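PDB 5YY3: cyclopenase asqI from Emericella nidulans, which is a zinc-dependent lyase that converts 4'-methoxycyclopenin into 4'-methoxyviridicatin, with release of methyl isocyanate, in the biosynthesis of the aspoquinolone mycotoxins. Local coordinates for residues L88-A93 / D119-Y124; G94-D99 / S128-Q133; L424-V429 / N470-S475; V574-A579 / P634-T639. All coordinates share one frame; numbering follows the deposited sequence.

Interaction 1: residues L88-A93 / D119-Y124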
loop_
_atom_site.group_PDB
_atom_site.type_symbol
_atom_site.label_atom_id
_atom_site.label_comp_id
_atom_site.label_asym_id
_atom_site.label_seq_id
_atom_site.Cartn_x
_atom_site.Cartn_y
_atom_site.Cartn_z
ATOM N N LEU A 88 16.980 -10.167 48.326
ATOM C CA LEU A 88 17.978 -10.802 49.208
ATOM C C LEU A 88 17.465 -10.920 50.647
ATOM O O LEU A 88 17.720 -11.902 51.353
ATOM C CB LEU A 88 19.288 -10.008 49.202
ATOM C CG LEU A 88 20.190 -10.145 47.977
ATOM C CD1 LEU A 88 21.259 -9.071 48.012
ATOM C CD2 LEU A 88 20.813 -11.533 47.916
ATOM N N MET A 89 16.759 -9.879 51.063
ATOM C CA MET A 89 16.028 -9.851 52.317
ATOM C C MET A 89 15.187 -11.123 52.444
ATOM O O MET A 89 15.280 -11.822 53.449
ATOM C CB MET A 89 15.166 -8.586 52.354
ATOM C CG MET A 89 14.765 -8.031 53.685
ATOM S SD MET A 89 14.590 -6.235 53.477
ATOM C CE MET A 89 16.224 -5.891 52.837
ATOM N N LEU A 90 14.404 -11.444 51.410
ATOM C CA LEU A 90 13.563 -12.650 51.422
ATOM C C LEU A 90 14.395 -13.908 51.611
ATOM O O LEU A 90 14.018 -14.835 52.327
ATOM C CB LEU A 90 12.774 -12.777 50.126
ATOM C CG LEU A 90 11.811 -11.678 49.707
ATOM C CD1 LEU A 90 11.114 -12.130 48.429
ATOM C CD2 LEU A 90 10.825 -11.347 50.819
ATOM N N ASP A 91 15.535 -13.928 50.943
ATOM C CA ASP A 91 16.458 -15.033 51.023
ATOM C C ASP A 91 17.047 -15.150 52.436
ATOM O O ASP A 91 17.278 -16.255 52.944
ATOM C CB ASP A 91 17.554 -14.837 49.973
ATOM C CG ASP A 91 18.478 -16.003 49.882
ATOM O OD1 ASP A 91 18.014 -17.083 49.445
ATOM O OD2 ASP A 91 19.673 -15.839 50.229
ATOM N N ALA A 92 17.271 -13.996 53.066
ATOM C CA ALA A 92 17.915 -13.915 54.379
ATOM C C ALA A 92 17.020 -14.391 55.530
ATOM O O ALA A 92 17.498 -14.632 56.637
ATOM C CB ALA A 92 18.378 -12.491 54.639
ATOM N N ALA A 93 15.727 -14.548 55.253
ATOM C CA ALA A 93 14.760 -14.960 56.267
ATOM C C ALA A 93 14.763 -16.465 56.522
ATOM O O ALA A 93 14.007 -16.944 57.364
ATOM C CB ALA A 93 13.349 -14.504 55.873
ATOM N N ASP A 119 8.693 -8.292 41.521
ATOM C CA ASP A 119 10.035 -8.458 40.986
ATOM C C ASP A 119 10.937 -9.180 41.984
ATOM O O ASP A 119 11.699 -10.075 41.615
ATOM C CB ASP A 119 10.637 -7.105 40.616
ATOM C CG ASP A 119 10.251 -6.659 39.219
ATOM O OD1 ASP A 119 9.907 -7.541 38.400
ATOM O OD2 ASP A 119 10.306 -5.434 38.929
ATOM N N ALA A 120 10.840 -8.790 43.252
ATOM C CA ALA A 120 11.691 -9.355 44.297
ATOM C C ALA A 120 11.353 -10.825 44.525
ATOM O O ALA A 120 12.238 -11.678 44.614
ATOM C CB ALA A 120 11.543 -8.546 45.605
ATOM N N LEU A 121 10.060 -11.113 44.595
ATOM C CA LEU A 121 9.586 -12.456 44.852
ATOM C C LEU A 121 9.893 -13.367 43.679
ATOM O O LEU A 121 10.194 -14.552 43.862
ATOM C CB LEU A 121 8.085 -12.448 45.121
ATOM C CG LEU A 121 7.523 -13.793 45.547
ATOM C CD1 LEU A 121 8.361 -14.354 46.686
ATOM C CD2 LEU A 121 6.074 -13.635 45.955
ATOM N N GLY A 122 9.807 -12.802 42.474
ATOM C CA GLY A 122 10.057 -13.539 41.252
ATOM C C GLY A 122 11.462 -14.081 41.230
ATOM O O GLY A 122 11.665 -15.277 41.029
ATOM N N ILE A 123 12.426 -13.187 41.434
ATOM C CA ILE A 123 13.839 -13.540 41.548
ATOM C C ILE A 123 14.059 -14.535 42.675
ATOM O O ILE A 123 14.754 -15.538 42.515
ATOM C CB ILE A 123 14.701 -12.289 41.809
ATOM C CG1 ILE A 123 14.598 -11.333 40.626
ATOM C CG2 ILE A 123 16.162 -12.673 42.085
ATOM C CD1 ILE A 123 15.251 -9.999 40.868
ATOM N N TYR A 124 13.448 -14.250 43.819
ATOM C CA TYR A 124 13.598 -15.110 44.990
ATOM C C TYR A 124 13.198 -16.555 44.681
ATOM O O TYR A 124 13.998 -17.463 44.857
ATOM C CB TYR A 124 12.770 -14.568 46.159
ATOM C CG TYR A 124 12.656 -15.546 47.289
ATOM C CD1 TYR A 124 13.748 -15.833 48.095
ATOM C CD2 TYR A 124 11.453 -16.201 47.544
ATOM C CE1 TYR A 124 13.649 -16.735 49.134
ATOM C CE2 TYR A 124 11.342 -17.113 48.584
ATOM C CZ TYR A 124 12.445 -17.372 49.377
ATOM O OH TYR A 124 12.339 -18.278 50.406
HETATM O O HOH W 1 13.644 -17.332 52.759
#

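Interaction 2: residues G94-D99 / S128-Q133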
loop_
_atom_site.group_PDB
_atom_site.type_symbol
_atom_site.label_atom_id
_atom_site.label_comp_id
_atom_site.label_asym_id
_atom_site.label_seq_id
_atom_site.Cartn_x
_atom_site.Cartn_y
_atom_site.Cartn_z
ATOM N N GLY A 94 15.596 -17.216 55.804
ATOM C CA GLY A 94 15.702 -18.644 56.059
ATOM C C GLY A 94 15.833 -19.549 54.844
ATOM O O GLY A 94 15.697 -19.098 53.708
ATOM N N PRO A 95 16.097 -20.847 55.084
ATOM C CA PRO A 95 16.368 -21.816 54.017
ATOM C C PRO A 95 15.115 -22.315 53.283
ATOM O O PRO A 95 15.250 -22.881 52.199
ATOM C CB PRO A 95 17.040 -22.965 54.774
ATOM C CG PRO A 95 16.372 -22.933 56.110
ATOM C CD PRO A 95 16.166 -21.476 56.419
ATOM N N LYS A 96 13.931 -22.120 53.855
ATOM C CA LYS A 96 12.716 -22.669 53.254
ATOM C C LYS A 96 11.778 -21.599 52.702
ATOM O O LYS A 96 11.814 -20.444 53.123
ATOM C CB LYS A 96 11.967 -23.541 54.267
ATOM C CG LYS A 96 12.576 -24.930 54.436
ATOM C CD LYS A 96 11.569 -26.005 54.049
ATOM C CE LYS A 96 12.246 -27.338 53.727
ATOM N NZ LYS A 96 11.405 -28.158 52.803
ATOM N N LEU A 97 10.940 -22.010 51.752
ATOM C CA LEU A 97 9.985 -21.125 51.092
ATOM C C LEU A 97 9.077 -20.380 52.043
ATOM O O LEU A 97 8.841 -19.191 51.863
ATOM C CB LEU A 97 9.113 -21.914 50.118
ATOM C CG LEU A 97 9.734 -22.233 48.764
ATOM C CD1 LEU A 97 8.642 -22.498 47.720
ATOM C CD2 LEU A 97 10.662 -21.102 48.332
ATOM N N GLU A 98 8.544 -21.078 53.039
ATOM C CA GLU A 98 7.616 -20.443 53.970
ATOM C C GLU A 98 8.311 -19.329 54.741
ATOM O O GLU A 98 7.659 -18.404 55.225
ATOM C CB GLU A 98 7.000 -21.463 54.939
ATOM C CG GLU A 98 7.672 -22.814 54.952
ATOM C CD GLU A 98 7.161 -23.712 53.853
ATOM O OE1 GLU A 98 5.945 -23.993 53.823
ATOM O OE2 GLU A 98 7.974 -24.126 53.005
ATOM N N ASP A 99 9.637 -19.411 54.839
ATOM C CA ASP A 99 10.411 -18.324 55.433
ATOM C C ASP A 99 10.328 -17.069 54.546
ATOM O O ASP A 99 9.942 -15.996 55.017
ATOM C CB ASP A 99 11.872 -18.744 55.657
ATOM C CG ASP A 99 12.013 -19.831 56.714
ATOM O OD1 ASP A 99 11.272 -19.762 57.716
ATOM O OD2 ASP A 99 12.865 -20.742 56.553
ATOM N N SER A 128 15.642 -19.888 44.585
ATOM C CA SER A 128 15.510 -20.692 45.796
ATOM C C SER A 128 15.616 -22.186 45.522
ATOM O O SER A 128 14.805 -22.746 44.770
ATOM C CB SER A 128 14.178 -20.421 46.475
ATOM O OG SER A 128 13.825 -21.537 47.277
ATOM N N LYS A 129 16.599 -22.834 46.143
ATOM C CA LYS A 129 16.777 -24.272 45.982
ATOM C C LYS A 129 15.562 -25.009 46.520
ATOM O O LYS A 129 15.146 -26.032 45.967
ATOM C CB LYS A 129 18.042 -24.758 46.681
ATOM C CG LYS A 129 18.245 -26.272 46.547
ATOM C CD LYS A 129 19.717 -26.687 46.550
ATOM C CE LYS A 129 19.837 -28.201 46.470
ATOM N NZ LYS A 129 21.178 -28.705 46.897
ATOM N N ASP A 130 14.977 -24.478 47.591
ATOM C CA ASP A 130 13.752 -25.060 48.131
ATOM C C ASP A 130 12.636 -25.010 47.088
ATOM O O ASP A 130 11.961 -26.010 46.846
ATOM C CB ASP A 130 13.306 -24.340 49.409
ATOM C CG ASP A 130 12.309 -25.156 50.221
ATOM O OD1 ASP A 130 12.484 -26.392 50.314
ATOM O OD2 ASP A 130 11.340 -24.563 50.755
ATOM N N ALA A 131 12.453 -23.848 46.466
ATOM C CA ALA A 131 11.373 -23.687 45.497
ATOM C C ALA A 131 11.589 -24.586 44.284
ATOM O O ALA A 131 10.645 -25.189 43.781
ATOM C CB ALA A 131 11.242 -22.224 45.061
ATOM N N GLN A 132 12.830 -24.682 43.825
ATOM C CA GLN A 132 13.131 -25.471 42.638
ATOM C C GLN A 132 12.822 -26.943 42.846
ATOM O O GLN A 132 12.173 -27.568 42.004
ATOM C CB GLN A 132 14.591 -25.299 42.248
ATOM C CG GLN A 132 14.922 -23.881 41.865
ATOM C CD GLN A 132 16.394 -23.670 41.778
ATOM O OE1 GLN A 132 17.164 -24.626 41.868
ATOM N NE2 GLN A 132 16.809 -22.422 41.607
ATOM N N GLN A 133 13.274 -27.485 43.976
ATOM C CA GLN A 133 13.055 -28.896 44.279
ATOM C C GLN A 133 11.576 -29.167 44.586
ATOM O O GLN A 133 11.068 -30.251 44.300
ATOM C CB GLN A 133 13.962 -29.343 45.440
ATOM C CG GLN A 133 13.589 -28.763 46.799
ATOM C CD GLN A 133 14.605 -29.083 47.894
ATOM O OE1 GLN A 133 15.820 -28.927 47.707
ATOM N NE2 GLN A 133 14.106 -29.531 49.044
HETATM O O HOH W 2 16.539 -22.717 49.810
HETATM O O HOH W 3 13.794 -20.587 50.022
#

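Interaction 3: residues L424-V429 / N470-S475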
loop_
_atom_site.group_PDB
_atom_site.type_symbol
_atom_site.label_atom_id
_atom_site.label_comp_id
_atom_site.label_asym_id
_atom_site.label_seq_id
_atom_site.Cartn_x
_atom_site.Cartn_y
_atom_site.Cartn_z
ATOM N N LEU A 424 30.495 -34.280 7.457
ATOM C CA LEU A 424 29.056 -34.040 7.379
ATOM C C LEU A 424 28.586 -33.977 5.938
ATOM O O LEU A 424 29.292 -33.473 5.064
ATOM C CB LEU A 424 28.660 -32.728 8.084
ATOM C CG LEU A 424 28.789 -32.630 9.606
ATOM C CD1 LEU A 424 28.088 -31.375 10.162
ATOM C CD2 LEU A 424 28.262 -33.892 10.274
ATOM N N SER A 425 27.373 -34.453 5.696
ATOM C CA SER A 425 26.771 -34.348 4.367
ATOM C C SER A 425 25.265 -34.463 4.480
ATOM O O SER A 425 24.742 -34.856 5.522
ATOM C CB SER A 425 27.312 -35.430 3.422
ATOM O OG SER A 425 26.765 -36.691 3.757
ATOM N N ASN A 426 24.569 -34.107 3.413
ATOM C CA ASN A 426 23.140 -34.380 3.298
ATOM C C ASN A 426 22.282 -33.747 4.381
ATOM O O ASN A 426 21.415 -34.398 4.954
ATOM C CB ASN A 426 22.892 -35.893 3.286
ATOM C CG ASN A 426 23.277 -36.540 1.960
ATOM O OD1 ASN A 426 24.104 -37.443 1.912
ATOM N ND2 ASN A 426 22.677 -36.078 0.887
ATOM N N LEU A 427 22.508 -32.472 4.655
ATOM C CA LEU A 427 21.683 -31.770 5.622
ATOM C C LEU A 427 20.295 -31.543 5.036
ATOM O O LEU A 427 20.163 -31.051 3.920
ATOM C CB LEU A 427 22.328 -30.434 6.014
ATOM C CG LEU A 427 21.549 -29.549 6.988
ATOM C CD1 LEU A 427 21.324 -30.295 8.292
ATOM C CD2 LEU A 427 22.298 -28.238 7.234
ATOM N N VAL A 428 19.264 -31.913 5.782
ATOM C CA VAL A 428 17.903 -31.698 5.339
ATOM C C VAL A 428 17.039 -31.056 6.456
ATOM O O VAL A 428 17.173 -31.403 7.634
ATOM C CB VAL A 428 17.255 -33.031 4.863
ATOM C CG1 VAL A 428 15.850 -32.802 4.381
ATOM C CG2 VAL A 428 18.078 -33.672 3.741
ATOM N N VAL A 429 16.178 -30.109 6.085
ATOM C CA VAL A 429 15.096 -29.652 6.968
ATOM C C VAL A 429 13.757 -30.069 6.331
ATOM O O VAL A 429 13.516 -29.754 5.162
ATOM C CB VAL A 429 15.148 -28.102 7.197
ATOM C CG1 VAL A 429 14.122 -27.663 8.230
ATOM C CG2 VAL A 429 16.553 -27.674 7.641
ATOM N N ASN A 470 17.709 -33.463 9.720
ATOM C CA ASN A 470 18.627 -34.567 9.828
ATOM C C ASN A 470 19.878 -34.259 9.022
ATOM O O ASN A 470 19.886 -33.333 8.193
ATOM C CB ASN A 470 17.971 -35.882 9.392
ATOM C CG ASN A 470 17.373 -35.813 8.002
ATOM O OD1 ASN A 470 18.089 -35.890 7.001
ATOM N ND2 ASN A 470 16.052 -35.691 7.932
ATOM N N VAL A 471 20.942 -35.009 9.303
ATOM C CA VAL A 471 22.217 -34.788 8.659
ATOM C C VAL A 471 22.993 -36.100 8.707
ATOM O O VAL A 471 22.774 -36.952 9.582
ATOM C CB VAL A 471 23.016 -33.644 9.340
ATOM C CG1 VAL A 471 23.457 -34.054 10.718
ATOM C CG2 VAL A 471 24.235 -33.200 8.494
ATOM N N GLN A 472 23.886 -36.277 7.748
ATOM C CA GLN A 472 24.663 -37.489 7.685
ATOM C C GLN A 472 26.034 -37.230 8.297
ATOM O O GLN A 472 26.691 -36.228 7.989
ATOM C CB GLN A 472 24.767 -37.958 6.244
ATOM C CG GLN A 472 25.248 -39.369 6.074
ATOM C CD GLN A 472 25.187 -39.807 4.617
ATOM O OE1 GLN A 472 24.168 -39.605 3.936
ATOM N NE2 GLN A 472 26.283 -40.386 4.125
ATOM N N VAL A 473 26.449 -38.127 9.189
ATOM C CA VAL A 473 27.725 -37.988 9.881
ATOM C C VAL A 473 28.571 -39.250 9.691
ATOM O O VAL A 473 28.102 -40.369 9.939
ATOM C CB VAL A 473 27.513 -37.731 11.386
ATOM C CG1 VAL A 473 28.837 -37.440 12.084
ATOM C CG2 VAL A 473 26.481 -36.616 11.615
ATOM N N LYS A 474 29.814 -39.078 9.258
ATOM C CA LYS A 474 30.719 -40.214 9.117
ATOM C C LYS A 474 32.078 -39.893 9.718
ATOM O O LYS A 474 32.645 -38.826 9.478
ATOM C CB LYS A 474 30.876 -40.624 7.651
ATOM C CG LYS A 474 31.717 -41.889 7.465
ATOM C CD LYS A 474 31.712 -42.353 6.022
ATOM C CE LYS A 474 32.550 -43.617 5.837
ATOM N NZ LYS A 474 33.101 -43.666 4.464
ATOM N N SER A 475 32.614 -40.823 10.498
ATOM C CA SER A 475 33.830 -40.525 11.225
ATOM C C SER A 475 35.029 -40.475 10.306
ATOM O O SER A 475 35.039 -41.042 9.218
ATOM C CB SER A 475 34.071 -41.531 12.342
ATOM O OG SER A 475 35.276 -41.226 13.026
HETATM O O HOH W 4 28.918 -37.510 5.631
HETATM O O HOH W 5 20.267 -36.676 6.033
#

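Interaction 4: residues V574-A579 / P634-T639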
loop_
_atom_site.group_PDB
_atom_site.type_symbol
_atom_site.label_atom_id
_atom_site.label_comp_id
_atom_site.label_asym_id
_atom_site.label_seq_id
_atom_site.Cartn_x
_atom_site.Cartn_y
_atom_site.Cartn_z
ATOM N N VAL A 574 18.818 -20.657 4.259
ATOM C CA VAL A 574 19.931 -21.593 4.207
ATOM C C VAL A 574 20.110 -22.242 5.574
ATOM O O VAL A 574 20.041 -21.560 6.603
ATOM C CB VAL A 574 21.239 -20.896 3.781
ATOM C CG1 VAL A 574 22.419 -21.865 3.862
ATOM C CG2 VAL A 574 21.095 -20.326 2.373
ATOM N N ALA A 575 20.299 -23.556 5.588
ATOM C CA ALA A 575 20.616 -24.270 6.816
ATOM C C ALA A 575 22.105 -24.541 6.862
ATOM O O ALA A 575 22.714 -24.848 5.849
ATOM C CB ALA A 575 19.844 -25.559 6.916
ATOM N N PHE A 576 22.678 -24.409 8.052
ATOM C CA PHE A 576 24.103 -24.557 8.271
ATOM C C PHE A 576 24.304 -25.505 9.443
ATOM O O PHE A 576 23.621 -25.391 10.464
ATOM C CB PHE A 576 24.741 -23.185 8.540
ATOM C CG PHE A 576 26.081 -23.242 9.222
ATOM C CD1 PHE A 576 26.171 -23.297 10.608
ATOM C CD2 PHE A 576 27.252 -23.192 8.484
ATOM C CE1 PHE A 576 27.389 -23.322 11.238
ATOM C CE2 PHE A 576 28.487 -23.219 9.114
ATOM C CZ PHE A 576 28.556 -23.286 10.487
ATOM N N CYS A 577 25.227 -26.447 9.289
ATOM C CA CYS A 577 25.522 -27.380 10.355
ATOM C C CYS A 577 27.029 -27.546 10.465
ATOM O O CYS A 577 27.721 -27.833 9.482
ATOM C CB CYS A 577 24.841 -28.736 10.122
ATOM S SG CYS A 577 24.911 -29.804 11.617
ATOM N N ILE A 578 27.544 -27.327 11.664
ATOM C CA ILE A 578 28.958 -27.541 11.917
ATOM C C ILE A 578 29.109 -28.627 12.990
ATOM O O ILE A 578 28.298 -28.718 13.921
ATOM C CB ILE A 578 29.674 -26.216 12.340
ATOM C CG1 ILE A 578 31.171 -26.448 12.582
ATOM C CG2 ILE A 578 29.029 -25.587 13.565
ATOM C CD1 ILE A 578 31.948 -25.159 12.812
ATOM N N ALA A 579 30.115 -29.482 12.836
ATOM C CA ALA A 579 30.412 -30.470 13.869
ATOM C C ALA A 579 31.644 -30.041 14.659
ATOM O O ALA A 579 32.727 -29.850 14.100
ATOM C CB ALA A 579 30.616 -31.865 13.254
ATOM N N PRO A 634 35.049 -30.213 5.671
ATOM C CA PRO A 634 34.148 -31.370 5.577
ATOM C C PRO A 634 33.270 -31.509 6.813
ATOM O O PRO A 634 32.262 -32.216 6.778
ATOM C CB PRO A 634 35.114 -32.566 5.445
ATOM C CG PRO A 634 36.498 -31.959 5.220
ATOM C CD PRO A 634 36.456 -30.615 5.868
ATOM N N PHE A 635 33.668 -30.838 7.889
ATOM C CA PHE A 635 32.935 -30.811 9.160
ATOM C C PHE A 635 31.836 -29.707 9.186
ATOM O O PHE A 635 31.210 -29.451 10.225
ATOM C CB PHE A 635 33.935 -30.600 10.319
ATOM C CG PHE A 635 34.689 -29.304 10.215
ATOM C CD1 PHE A 635 35.764 -29.183 9.345
ATOM C CD2 PHE A 635 34.293 -28.195 10.944
ATOM C CE1 PHE A 635 36.443 -27.983 9.215
ATOM C CE2 PHE A 635 34.958 -26.996 10.819
ATOM C CZ PHE A 635 36.039 -26.887 9.956
ATOM N N ILE A 636 31.640 -29.049 8.045
ATOM C CA ILE A 636 30.555 -28.085 7.842
ATOM C C ILE A 636 29.762 -28.531 6.627
ATOM O O ILE A 636 30.333 -29.028 5.646
ATOM C CB ILE A 636 31.071 -26.630 7.609
ATOM C CG1 ILE A 636 31.654 -26.034 8.898
ATOM C CG2 ILE A 636 29.949 -25.727 7.083
ATOM C CD1 ILE A 636 32.547 -24.798 8.669
ATOM N N THR A 637 28.445 -28.384 6.694
ATOM C CA THR A 637 27.618 -28.598 5.519
ATOM C C THR A 637 26.449 -27.614 5.539
ATOM O O THR A 637 26.124 -27.037 6.579
ATOM C CB THR A 637 27.102 -30.040 5.444
ATOM O OG1 THR A 637 26.669 -30.323 4.102
ATOM C CG2 THR A 637 25.955 -30.263 6.424
ATOM N N SER A 638 25.832 -27.405 4.386
ATOM C CA SER A 638 24.742 -26.446 4.293
ATOM C C SER A 638 23.819 -26.830 3.169
ATOM O O SER A 638 24.207 -27.555 2.248
ATOM C CB SER A 638 25.268 -25.018 4.090
ATOM O OG SER A 638 25.864 -24.879 2.822
ATOM N N THR A 639 22.584 -26.349 3.255
ATOM C CA THR A 639 21.560 -26.741 2.314
ATOM C C THR A 639 20.478 -25.672 2.284
ATOM O O THR A 639 20.234 -24.999 3.285
ATOM C CB THR A 639 20.965 -28.118 2.683
ATOM O OG1 THR A 639 20.172 -28.610 1.597
ATOM C CG2 THR A 639 20.084 -28.002 3.905
#

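Interaction 1: residues L88-A93 / D119-Y124
Leu-90 lies over one face of the Tyr-124 ring, its CB 4.1 Å from the ring centroid and 23° off the ring normal, a CH-pi contact displaced toward the rim of the ring. The leucine then runs on past the ring toward the root of the tyrosine. Its CG stands anti to the carbonyl carbon (chi1 -59°), which sends the branch toward helix 119-124, and CD1 settles 3.7 Å from Tyr-124 CB. The same methyl meets Leu-121 CD1 at 3.9 Å, resting in the notch between Leu-121 and Tyr-124, one turn apart. Asp-91 adds backbone rather than charge: its CA comes within 3.8 Å of Tyr-124 CE1, at a slant to the ring.

No direct hydrogen bond joins the segments. A single water does the polar work, donating to Leu-90 O at 2.6 Å and accepting from Tyr-124 OH at 2.9 Å. The phenol at the far end of the ring is thereby tied to the backbone of the very residue whose side chain packs on its face, which should restrain the ring's tilt.

Here the two helical segments cross at -53°, their axes 9.3 Å apart at closest approach, close enough for side chains to touch directly. Helix 97-109 follows between them in the chain and touches both, through Ala-104 on Leu-90 and Leu-97 on Tyr-124, while Ile-60 and Phe-61 of helix 53-61 pack against Leu-121.

Interaction 2: residues G94-D99 / S128-Q133
Lys-96 and Asp-130 cross at about a right angle, the lysine chain passing across the carboxylate, its CD and CE near the oxygens, until NZ makes a weak, 3.2 Å salt-bridge hydrogen bond to OD1 of Asp-130. A bend at chi2 (-119°) brings the ammonium round to that oxygen. The other oxygen, OD2, turns to the backbone: Leu-97 N donates to Asp-130 OD2 at 2.8 Å and 166°, arriving on the anti side and tilted from the carboxylate plane. The starts of helices 97-109 and 129-133 therefore meet, Asp-130 of one serving the first-turn N-H of the other, while Lys-96, the N-cap residue, donates its backbone N-H to Asp-99 OD2.

The partner segment begins with a cap as well, Ser-128 OG accepting from Ala-131 N at 2.8 Å. Leu-97 crosses Asp-130 obliquely and reaches beyond it, with CD2 3.5 Å from Ala-131 CB and 3.4 Å from Ser-128 OG. One water donates to Pro-95 O and accepts from Asp-130 N. Glu-98 OE2 stands 4.1 Å from Asp-130 OD2, the carboxylate planes 63° apart; Arg-134 forms salt bridges to both oxygens and probably offsets their repulsion.

Interaction 3: residues L424-V429 / N470-S475
Ser-425 and Gln-472 form an antiparallel hydrogen-bonded pair: Ser-425 N donates to Gln-472 O at 3.0 Å, and Gln-472 N returns the bond to Ser-425 O at 2.8 Å. A second such pair joins Val-428 and Asn-470, where Val-428 N reaches Asn-470 O at 2.9 Å. Between them the register slips by one residue, a beta bulge. The extra residue is accommodated at Asn-426, whose backbone is in the left-handed helical region (phi/psi 60°/47°).

On the face of Leu-424 and Val-473 the two side chains lie side by side and point the same way, with Leu-424 CD2 3.5 Å from Val-473 CG2. At the bulge Leu-427 crosses Val-471 at a slant; with CG anti to the backbone N (chi1 178°), its CD1 comes 3.9 Å from Val-471 CB. On the other face, Val-428 CB rests 3.7 Å from Asn-470 OD1. A water donates to Asn-426 O at 2.8 Å and also to that Asn-470 oxygen, bridging the strands.

Beyond this shell, Leu-424 and Leu-427 pack on Cys-577 of strand 571-580 and on Thr-637 of strand 636-644. Val-471 and Val-473 make backbone hydrogen bonds to Lys-525 and Ile-523.

The chemistry is thus divided: one face is aliphatic and turned to neighbouring strands of the ig-like domain, the other largely polar, with Asn-426 O at the bulge bonded to water.

Interaction 4: residues V574-A579 / P634-T639
The Ile-578 CG1 branch stands anti to the backbone N (chi1 -179°), while in Ile-636 CG1 is anti to the carbonyl carbon (chi1 -71°); these settings bring the two CG1 atoms to 3.7 Å, the side chains alongside each other and pointing the same way. The Ile-636 CG2 branch is left to face Phe-576, whose CE2 it meets obliquely at 3.5 Å. The Phe-635 ring comes to Ile-578 CG1 with its edge, CD2 3.9 Å away. Phe-576, Ile-578 and Ile-636 build the apolar part of one face, on which Ser-638 also stands, its OG hydrogen-bonded to Ile-627 O; Phe-576 packs edge-to-face against the ring of Phe-606.

The backbones run antiparallel in regular register within the ig-like domain of this hemocyanin relative. Hydrogen-bonded pairs Ala-575 with Thr-639 and Cys-577 with Thr-637 alternate with non-hydrogen-bonded pairs Phe-576 with Ser-638 and Ile-578 with Ile-636. Ala-575 N donates to Thr-639 O at 2.7 Å and 175°, and Ala-579 N extends the ladder to Phe-635 O at 2.8 Å, one residue before strand 636-644 begins.

The opposite face carries smaller groups: Thr-639 CG2 sits 3.9 Å from Ala-575 CB, and Thr-637 CG2 lies 4.2 Å from Cys-577 CB. Leu-424 and Leu-427 of strand 422-431 pack onto this side, and strand 487-497 continues the sheet beyond strand 571-580 through backbone hydrogen bonds of Phe-576 with Phe-494 and Ile-578 with Arg-492.

The four contacts form two pairs. Interactions 1 and 2 have centres 10 Å apart in the helical part of the chain, where their segments alternate in sequence: helices 77-92, 97-109 and 114-127 follow one another, and Tyr-124 of the first contact packs on Lys-96 and Leu-97 of the second. Interactions 3 and 4 come later, in series, with centres 8 Å apart in the same mixed sheet; Leu-424 N and Pro-634 O probably make a hydrogen bond between them. About 45 Å separates the centres of the two pairs. The enzyme thus combines a compact group of helices packed against one another with a distant beta domain, and none of these contacts lies at the zinc-binding histidines.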